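Local structure of protein ACDH-11, isoform b (Caenorhabditis elegans, 4Y9J) at residues E44-Y47 / M48-A51; V549-Q552 / S553-E556; G151-K154 / T155-L159. The protein belongs to the acyl-CoA dehydrogenase family of flavoproteins and carries bound flavin-adenine dinucleotide in an assembly of four chains. All blocks are in the same frame, centred on the assembly; numbering follows the deposited sequence.

Contact 1 of 3, residues E44-Y47 / M48-A51; sequences ESEY and MRVA
The ring of Y47 meets A51 and M48 in a local contact within the first two turns of helix 44-74. A second pair, E46 with R49, forms a salt bridge. The methyl CB of A51 lies 3.8 Å from Y47 CZ and makes an off-centre CH-pi contact, 29° from the ring normal. M48 SD comes to 3.9 Å from Y47 CD2 and stands oblique to the ring, as a Met-aromatic contact. With chi1 at 167° the ring swings away from the backbone N and lies along the helix, beside A51. The hydroxyl of Y47 is held by D35 through a hydrogen bond, and the side chain also packs on Y28. This buried ring is therefore fixed at its polar end as well.

E46 and R49 run side by side and point the same way. R49 NH2 donates to E46 OE2 over 3.1 Å. The oxygen lies in the guanidinium plane, but the donor meets it from above the carboxylate plane, 54° out of it. The two planes stand nearly perpendicular. R49 NE gives the same oxygen a weak second bond. V50 CG2 lies above one face of the guanidinium, toward the rim, and V123 of helix 121-135 touches both E46 and R49.

In the backbone, V50 N bonds to E46 O at 3.0 Å and A51 N to Y47 O at 2.8 Å. M48 N is held less firmly, with weak bonds to E44 O and S45 O. This is the start of an alpha helix, with an i to i+4 Tyr-Ala contact, a Met-aromatic contact between neighbouring residues and an i to i+3 salt bridge.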
loop_
_atom_site.group_PDB
_atom_site.type_symbol
_atom_site.label_atom_id
_atom_site.label_comp_id
_atom_site.label_asym_id
_atom_site.label_seq_id
_atom_site.Cartn_x
_atom_site.Cartn_y
_atom_site.Cartn_z
ATOM N N GLU B 44 -36.754 -0.440 -40.147
ATOM C CA GLU B 44 -36.762 -1.920 -39.820
ATOM C C GLU B 44 -35.465 -2.572 -40.198
ATOM O O GLU B 44 -34.980 -3.479 -39.485
ATOM C CB GLU B 44 -37.892 -2.726 -40.545
ATOM C CG GLU B 44 -37.788 -4.272 -40.406
ATOM C CD GLU B 44 -38.760 -5.062 -41.276
ATOM O OE1 GLU B 44 -38.655 -5.030 -42.520
ATOM O OE2 GLU B 44 -39.634 -5.746 -40.692
ATOM N N SER B 45 -34.942 -2.062 -41.299
ATOM C CA SER B 45 -33.697 -2.432 -41.872
ATOM C C SER B 45 -32.518 -2.112 -40.944
ATOM O O SER B 45 -31.619 -2.964 -40.698
ATOM C CB SER B 45 -33.572 -1.651 -43.201
ATOM O OG SER B 45 -33.797 -0.256 -42.965
ATOM N N GLU B 46 -32.501 -0.879 -40.437
ATOM C CA GLU B 46 -31.369 -0.433 -39.652
ATOM C C GLU B 46 -31.475 -1.134 -38.340
ATOM O O GLU B 46 -30.482 -1.457 -37.736
ATOM C CB GLU B 46 -31.394 1.052 -39.423
ATOM C CG GLU B 46 -31.314 1.897 -40.657
ATOM C CD GLU B 46 -29.953 1.930 -41.326
ATOM O OE1 GLU B 46 -29.780 2.844 -42.184
ATOM O OE2 GLU B 46 -29.092 1.049 -41.086
ATOM N N TYR B 47 -32.702 -1.332 -37.870
ATOM C CA TYR B 47 -32.946 -2.027 -36.644
ATOM C C TYR B 47 -32.170 -3.339 -36.539
ATOM O O TYR B 47 -31.526 -3.595 -35.491
ATOM C CB TYR B 47 -34.439 -2.263 -36.367
ATOM C CG TYR B 47 -34.596 -3.268 -35.241
ATOM C CD1 TYR B 47 -34.304 -2.935 -33.939
ATOM C CD2 TYR B 47 -34.908 -4.597 -35.518
ATOM C CE1 TYR B 47 -34.375 -3.877 -32.924
ATOM C CE2 TYR B 47 -34.991 -5.535 -34.510
ATOM C CZ TYR B 47 -34.691 -5.180 -33.222
ATOM O OH TYR B 47 -34.778 -6.125 -32.230
ATOM N N MET B 48 -32.196 -4.152 -37.595
ATOM C CA MET B 48 -31.553 -5.477 -37.569
ATOM C C MET B 48 -30.069 -5.369 -37.432
ATOM O O MET B 48 -29.476 -6.067 -36.631
ATOM C CB MET B 48 -31.858 -6.333 -38.823
ATOM C CG MET B 48 -33.280 -6.851 -38.965
ATOM S SD MET B 48 -33.897 -7.819 -37.565
ATOM C CE MET B 48 -35.520 -8.294 -38.195
ATOM N N ARG B 49 -29.480 -4.472 -38.193
ATOM C CA ARG B 49 -28.050 -4.307 -38.151
ATOM C C ARG B 49 -27.620 -3.840 -36.776
ATOM O O ARG B 49 -26.643 -4.330 -36.195
ATOM C CB ARG B 49 -27.616 -3.296 -39.226
ATOM C CG ARG B 49 -26.115 -2.987 -39.231
ATOM C CD ARG B 49 -25.801 -2.009 -40.344
ATOM N NE ARG B 49 -26.459 -0.722 -40.148
ATOM C CZ ARG B 49 -26.040 0.216 -39.298
ATOM N NH1 ARG B 49 -24.973 0.021 -38.529
ATOM N NH2 ARG B 49 -26.716 1.344 -39.177
ATOM N N VAL B 50 -28.366 -2.891 -36.229
ATOM C CA VAL B 50 -27.994 -2.274 -34.992
ATOM C C VAL B 50 -28.164 -3.225 -33.848
ATOM O O VAL B 50 -27.259 -3.332 -32.985
ATOM C CB VAL B 50 -28.746 -0.960 -34.791
ATOM C CG1 VAL B 50 -28.515 -0.392 -33.428
ATOM C CG2 VAL B 50 -28.307 0.027 -35.863
ATOM N N ALA B 51 -29.257 -3.971 -33.834
ATOM C CA ALA B 51 -29.487 -4.905 -32.753
ATOM C C ALA B 51 -28.499 -6.043 -32.799
ATOM O O ALA B 51 -28.095 -6.519 -31.746
ATOM C CB ALA B 51 -30.895 -5.481 -32.786
#

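Contact 2 of 3, residues V549-Q552 / S553-E556; sequences VANQ and SDIE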
loop_
_atom_site.group_PDB
_atom_site.type_symbol
_atom_site.label_atom_id
_atom_site.label_comp_id
_atom_site.label_asym_id
_atom_site.label_seq_id
_atom_site.Cartn_x
_atom_site.Cartn_y
_atom_site.Cartn_z
ATOM N N VAL B 549 -45.370 -2.621 -30.349
ATOM C CA VAL B 549 -44.249 -3.105 -29.539
ATOM C C VAL B 549 -44.557 -3.106 -28.039
ATOM O O VAL B 549 -44.005 -3.924 -27.313
ATOM C CB VAL B 549 -42.891 -2.359 -29.805
ATOM C CG1 VAL B 549 -42.722 -2.013 -31.284
ATOM C CG2 VAL B 549 -42.758 -1.104 -28.971
ATOM N N ALA B 550 -45.451 -2.234 -27.595
ATOM C CA ALA B 550 -45.698 -2.060 -26.163
ATOM C C ALA B 550 -46.185 -3.361 -25.551
ATOM O O ALA B 550 -46.924 -4.093 -26.210
ATOM C CB ALA B 550 -46.755 -0.983 -25.968
ATOM N N ASN B 551 -45.776 -3.679 -24.317
ATOM C CA ASN B 551 -46.477 -4.721 -23.545
ATOM C C ASN B 551 -47.217 -4.085 -22.355
ATOM O O ASN B 551 -47.141 -2.877 -22.140
ATOM C CB ASN B 551 -45.504 -5.815 -23.093
ATOM C CG ASN B 551 -44.407 -5.282 -22.210
ATOM O OD1 ASN B 551 -44.630 -4.365 -21.423
ATOM N ND2 ASN B 551 -43.205 -5.803 -22.374
ATOM N N GLN B 552 -47.898 -4.900 -21.571
ATOM C CA GLN B 552 -48.706 -4.426 -20.439
ATOM C C GLN B 552 -47.857 -3.620 -19.436
ATOM O O GLN B 552 -48.308 -2.599 -18.918
ATOM C CB GLN B 552 -49.414 -5.596 -19.767
ATOM C CG GLN B 552 -50.415 -5.189 -18.689
ATOM C CD GLN B 552 -51.503 -4.283 -19.225
ATOM O OE1 GLN B 552 -51.823 -4.345 -20.377
ATOM N NE2 GLN B 552 -52.036 -3.420 -18.400
ATOM N N SER B 553 -46.620 -4.038 -19.220
ATOM C CA SER B 553 -45.736 -3.319 -18.281
ATOM C C SER B 553 -45.537 -1.885 -18.794
ATOM O O SER B 553 -45.442 -0.948 -18.006
ATOM C CB SER B 553 -44.384 -4.014 -18.130
ATOM O OG SER B 553 -43.376 -3.562 -19.087
ATOM N N ASP B 554 -45.536 -1.684 -20.116
ATOM C CA ASP B 554 -45.294 -0.363 -20.650
ATOM C C ASP B 554 -46.428 0.578 -20.274
ATOM O O ASP B 554 -46.181 1.747 -19.939
ATOM C CB ASP B 554 -45.115 -0.400 -22.182
ATOM C CG ASP B 554 -43.776 -1.041 -22.617
ATOM O OD1 ASP B 554 -42.721 -0.830 -21.967
ATOM O OD2 ASP B 554 -43.757 -1.741 -23.670
ATOM N N ILE B 555 -47.659 0.096 -20.312
ATOM C CA ILE B 555 -48.840 0.932 -19.916
ATOM C C ILE B 555 -48.813 1.267 -18.418
ATOM O O ILE B 555 -49.033 2.396 -18.001
ATOM C CB ILE B 555 -50.202 0.266 -20.260
ATOM C CG1 ILE B 555 -50.415 0.201 -21.769
ATOM C CG2 ILE B 555 -51.359 1.065 -19.675
ATOM C CD1 ILE B 555 -51.431 -0.823 -22.233
ATOM N N GLU B 556 -48.534 0.261 -17.620
ATOM C CA GLU B 556 -48.524 0.429 -16.181
ATOM C C GLU B 556 -47.418 1.406 -15.732
ATOM O O GLU B 556 -47.605 2.202 -14.812
ATOM C CB GLU B 556 -48.308 -0.919 -15.532
ATOM C CG GLU B 556 -48.462 -0.841 -14.027
ATOM C CD GLU B 556 -49.865 -0.393 -13.565
ATOM O OE1 GLU B 556 -49.982 0.085 -12.380
ATOM O OE2 GLU B 556 -50.841 -0.567 -14.366
#
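N551, in an extended conformation after A550, stands at the N-cap of helix 552-563, whose first turn is joined by D554 N to N551 O at 2.8 Å and E556 N to Q552 O at 3.1 Å. The side chains of N551 and D554 close a capping box. N551 OD1 accepts from D554 N at 3.1 Å, nearly in line with the amide C=O. In return, D554 OD2 accepts from N551 N at 2.9 Å, on its anti side and 34° out of the carboxylate plane. The two side chains cross at about a right angle, yet their flat groups are only 11° from parallel.

N551 OD1 has a further donor, S553 OG, at 2.8 Å. The one proton of this hydroxyl has another possible acceptor, D589 OD2 of a second subunit. The torsion of N551 sets up the cap: CG sits between the backbone N and the carbonyl carbon (chi1 60°), which turns OD1 back over the start of the helix. D554 OD2 also comes to 3.2 Å from A550 CA. The positive end of the helix dipole would probably favour a charged carboxylate at D554.

D554 OD1 makes a salt bridge to R36 of helix 34-41, and S553 OG also bonds to R366. E556 bridges K487 and R560, while D554 and I555 rest on A544 of helix 524-545. The cap closes the loop that joins helix 524-545 to helix 552-563, beside helix 34-41 and against the neighbouring subunit.

Contact 3 of 3, residues G151-K154 / T155-L159; sequences GAVK and TLTSL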
loop_
_atom_site.group_PDB
_atom_site.type_symbol
_atom_site.label_atom_id
_atom_site.label_comp_id
_atom_site.label_asym_id
_atom_site.label_seq_id
_atom_site.Cartn_x
_atom_site.Cartn_y
_atom_site.Cartn_z
ATOM N N GLY B 151 -16.907 14.672 -27.804
ATOM C CA GLY B 151 -17.094 16.102 -27.686
ATOM C C GLY B 151 -16.043 16.890 -28.448
ATOM O O GLY B 151 -16.366 17.900 -29.066
ATOM N N ALA B 152 -14.798 16.400 -28.443
ATOM C CA ALA B 152 -13.738 16.987 -29.207
ATOM C C ALA B 152 -13.987 16.917 -30.705
ATOM O O ALA B 152 -13.757 17.904 -31.418
ATOM C CB ALA B 152 -12.383 16.296 -28.905
ATOM N N VAL B 153 -14.376 15.735 -31.183
ATOM C CA VAL B 153 -14.724 15.599 -32.625
ATOM C C VAL B 153 -15.819 16.590 -33.027
ATOM O O VAL B 153 -15.694 17.281 -34.049
ATOM C CB VAL B 153 -15.164 14.208 -32.981
ATOM C CG1 VAL B 153 -15.592 14.173 -34.418
ATOM C CG2 VAL B 153 -14.041 13.184 -32.727
ATOM N N LYS B 154 -16.890 16.663 -32.219
ATOM C CA LYS B 154 -17.986 17.540 -32.504
ATOM C C LYS B 154 -17.517 18.982 -32.526
ATOM O O LYS B 154 -17.928 19.766 -33.371
ATOM C CB LYS B 154 -19.074 17.362 -31.432
ATOM C CG LYS B 154 -20.292 18.244 -31.641
ATOM C CD LYS B 154 -21.047 17.835 -32.869
ATOM C CE LYS B 154 -22.277 18.741 -32.986
ATOM N NZ LYS B 154 -23.522 17.990 -33.227
ATOM N N THR B 155 -16.705 19.349 -31.529
ATOM C CA THR B 155 -16.230 20.702 -31.442
ATOM C C THR B 155 -15.389 21.073 -32.638
ATOM O O THR B 155 -15.599 22.106 -33.303
ATOM C CB THR B 155 -15.402 20.875 -30.162
ATOM O OG1 THR B 155 -16.244 20.667 -29.036
ATOM C CG2 THR B 155 -14.765 22.250 -30.074
ATOM N N LEU B 156 -14.420 20.236 -32.968
ATOM C CA LEU B 156 -13.508 20.571 -34.021
ATOM C C LEU B 156 -14.180 20.588 -35.417
ATOM O O LEU B 156 -13.933 21.492 -36.241
ATOM C CB LEU B 156 -12.298 19.643 -34.007
ATOM C CG LEU B 156 -11.422 19.709 -32.746
ATOM C CD1 LEU B 156 -10.312 18.652 -32.882
ATOM C CD2 LEU B 156 -10.799 21.094 -32.595
ATOM N N THR B 157 -15.105 19.675 -35.642
ATOM C CA THR B 157 -15.830 19.711 -36.878
ATOM C C THR B 157 -16.808 20.883 -36.970
ATOM O O THR B 157 -16.970 21.425 -38.031
ATOM C CB THR B 157 -16.500 18.391 -37.234
ATOM O OG1 THR B 157 -17.382 17.994 -36.206
ATOM C CG2 THR B 157 -15.479 17.339 -37.385
ATOM N N SER B 158 -17.412 21.285 -35.840
ATOM C CA SER B 158 -18.361 22.400 -35.821
ATOM C C SER B 158 -17.697 23.680 -36.136
ATOM O O SER B 158 -18.363 24.570 -36.652
ATOM C CB SER B 158 -19.046 22.571 -34.484
ATOM O OG SER B 158 -19.897 21.492 -34.325
ATOM N N LEU B 159 -16.414 23.791 -35.807
ATOM C CA LEU B 159 -15.664 25.024 -36.073
ATOM C C LEU B 159 -15.119 25.099 -37.479
ATOM O O LEU B 159 -14.390 26.046 -37.850
ATOM C CB LEU B 159 -14.561 25.177 -35.020
ATOM C CG LEU B 159 -15.063 25.413 -33.606
ATOM C CD1 LEU B 159 -13.883 25.222 -32.688
ATOM C CD2 LEU B 159 -15.606 26.801 -33.431
#
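T155 and T157 turn their hydroxyls back onto the carbonyls of G151 and V153, near the C-terminal end of helix 143-158. T155 OG1 donates to G151 O at 2.8 Å, and T155 N bonds to the same oxygen at 2.9 Å. The two donors reach G151 O from opposite faces of its carbonyl plane. The hydroxyl of T155 is beside its own backbone N and anti to the carbonyl carbon (chi1 -64°), a position that brings it within range of the carbonyl four residues back. V153 O is shared in the same manner: T157 N and T157 OG1 both bond to it, again from opposite faces, with OG1 at 2.8 Å. T157 differs from T155 in its first torsion (chi1 58°), so its OG1 is turned about a third of a circle from where it stands in T155.

S158 OG lies 2.8 Å from K154 O, with N310 OD1 of helix 304-338 as a second possible acceptor for its one proton. S158 N bonds to K154 O.

Such double use of a carbonyl by the N-H and hydroxyl of a threonine four residues on is a familiar feature of alpha helices. Here it occurs in the N-terminal, AidB-like part of an acyl-CoA dehydrogenase fold. L156 N to A152 O, at 2.9 Å, completes the regular i to i+4 series, and L159 is the first residue to leave helical geometry.

The apolar pair is V153 CG1 and T157 CG2, 4.3 Å apart. Two aliphatic carbons lie beside polar oxygens. The K154 chain bends at chi2 and again at chi4, and its CE passes 3.9 Å from S158 OG before NZ reaches a salt bridge with E383. L156 CG lies 3.2 Å from A152 O, and the leucine packs on A171 and V172 of helix 166-175 and on I298 of strand 285-298.

Along the chain the order is contact 1, contact 3, contact 2. Contacts 1 and 3 fall in the AidB-like N-terminal part of the protein, on helices 44-74 and 143-158, with centres 28 Å apart. Contact 2 belongs to the C-terminal part and starts helix 552-563. Its centre is 22 Å from that of contact 1 and 39 Å from that of contact 3. None of the three touches another. Contacts 1 and 2 lie on the same side of the chain's centre, and both have partners on helix 34-41, through D35 and R36, so this short helix borders both contacts. Contact 2 also meets a second subunit.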